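Local structure of thymocyte nuclear protein 1 (Leishmania major, 2AR1) at residues T125-L129 with H130-S134. The protein is of unknown function but carries an EVE domain of the PUA clan, so it probably binds nucleic acid, perhaps recognising modified bases. Sequence-based numbering, arbitrary orientation.
Sequences TVLTL and HELKS
With chi1 of Thr-128 at 56°, OG1 is tucked between its own backbone N and carbonyl carbon and faces the start of the helix, while the chi1 of -69° at Glu-131 swings CG beside its own backbone N and close to that same hydroxyl. The result is an N-cap: Thr-128 ends strand 113-128 of the EVE-domain sheet, and helix 129-132 follows directly. Thr-128 OG1 accepts from Glu-131 N at 3.3 Å, a long but fairly straight bond (160°). The same OG1 also lies 3.5 Å from Glu-131 CG, the two side chains running alongside each other in the same direction. Beyond CG the glutamate chain bends, and its OE1 forms a salt bridge with Arg-135. Two carbonyls carry the single helical turn. Leu-132 N donates to Thr-128 O at 3.1 Å. Lys-133 N donates to Leu-129 O at 2.9 Å, and a weak, strongly bent bond from Leu-132 N also reaches Leu-129 O. Leucines pack the strand-to-helix junction. Leu-127 and Leu-132, both buried, also meet Ile-162 of helix 156-169, which joins this corner to the C-terminal helix. Leu-129 packs on Leu-143 and shares Phe-144 and Tyr-68 with Leu-132, its own CD2 passing obliquely 4.1 Å from CE of the extended Lys-133 chain. Between the two buried leucines the methyls CD2 of Leu-127 and CD2 of Leu-132 touch at 3.8 Å.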
# COMPACT_ATOMS: atom_id res chain seq x y z
N THR A 125 -16.19 5.86 -4.42
CA THR A 125 -16.58 4.89 -3.43
C THR A 125 -15.52 3.82 -3.51
O THR A 125 -14.82 3.68 -4.55
CB THR A 125 -17.95 4.29 -3.68
OG1 THR A 125 -17.95 3.61 -4.94
CG2 THR A 125 -18.99 5.39 -3.70
N VAL A 126 -15.30 3.19 -2.39
CA VAL A 126 -14.32 2.12 -2.31
C VAL A 126 -14.76 1.00 -3.23
O VAL A 126 -15.94 0.69 -3.38
CB VAL A 126 -14.19 1.61 -0.88
CG1 VAL A 126 -13.22 0.42 -0.79
CG2 VAL A 126 -13.66 2.63 0.07
N LEU A 127 -13.81 0.38 -3.87
CA LEU A 127 -14.06 -0.85 -4.64
C LEU A 127 -13.95 -2.04 -3.67
O LEU A 127 -12.85 -2.36 -3.23
CB LEU A 127 -13.06 -0.93 -5.77
CG LEU A 127 -13.16 -2.10 -6.74
CD1 LEU A 127 -14.53 -2.07 -7.47
CD2 LEU A 127 -12.01 -2.23 -7.69
N THR A 128 -15.09 -2.66 -3.33
CA THR A 128 -15.08 -3.47 -2.17
C THR A 128 -14.30 -4.76 -2.38
O THR A 128 -14.16 -5.25 -3.52
CB THR A 128 -16.49 -3.91 -1.77
OG1 THR A 128 -17.13 -4.60 -2.88
CG2 THR A 128 -17.28 -2.68 -1.36
N LEU A 129 -13.89 -5.32 -1.24
CA LEU A 129 -13.21 -6.63 -1.20
C LEU A 129 -14.10 -7.71 -1.83
O LEU A 129 -13.58 -8.53 -2.63
CB LEU A 129 -12.72 -6.96 0.18
CG LEU A 129 -12.02 -8.30 0.15
CD1 LEU A 129 -10.63 -8.29 -0.31
CD2 LEU A 129 -12.21 -8.91 1.53
N HIS A 130 -15.40 -7.65 -1.51
CA HIS A 130 -16.38 -8.65 -2.05
C HIS A 130 -16.27 -8.65 -3.59
O HIS A 130 -16.15 -9.71 -4.22
CB HIS A 130 -17.80 -8.28 -1.64
CG HIS A 130 -18.83 -9.07 -2.39
ND1 HIS A 130 -19.17 -10.37 -2.06
CD2 HIS A 130 -19.57 -8.76 -3.49
CE1 HIS A 130 -20.11 -10.81 -2.88
NE2 HIS A 130 -20.39 -9.84 -3.74
N GLU A 131 -16.25 -7.46 -4.22
CA GLU A 131 -16.14 -7.43 -5.66
C GLU A 131 -14.79 -7.93 -6.13
O GLU A 131 -14.73 -8.51 -7.22
CB GLU A 131 -16.41 -6.06 -6.27
CG GLU A 131 -17.85 -5.61 -6.18
CD GLU A 131 -18.87 -6.70 -6.62
OE1 GLU A 131 -18.71 -7.34 -7.69
OE2 GLU A 131 -19.86 -6.93 -5.89
N LEU A 132 -13.73 -7.67 -5.35
CA LEU A 132 -12.39 -8.06 -5.80
C LEU A 132 -12.36 -9.60 -5.87
O LEU A 132 -11.66 -10.17 -6.73
CB LEU A 132 -11.28 -7.56 -4.90
CG LEU A 132 -11.11 -6.03 -4.89
CD1 LEU A 132 -10.23 -5.60 -3.72
CD2 LEU A 132 -10.61 -5.42 -6.21
N LYS A 133 -13.05 -10.21 -4.94
CA LYS A 133 -13.11 -11.70 -4.86
C LYS A 133 -14.11 -12.37 -5.84
O LYS A 133 -14.32 -13.59 -5.82
CB LYS A 133 -13.44 -12.16 -3.41
CG LYS A 133 -12.28 -11.98 -2.45
CD LYS A 133 -12.44 -12.80 -1.19
CE LYS A 133 -11.38 -12.54 -0.15
NZ LYS A 133 -11.50 -13.26 1.12
N SER A 134 -14.76 -11.54 -6.66
CA SER A 134 -15.79 -11.97 -7.59
C SER A 134 -15.35 -11.66 -9.05
O SER A 134 -16.18 -11.43 -9.93
CB SER A 134 -17.11 -11.22 -7.25
OG SER A 134 -17.52 -11.51 -5.95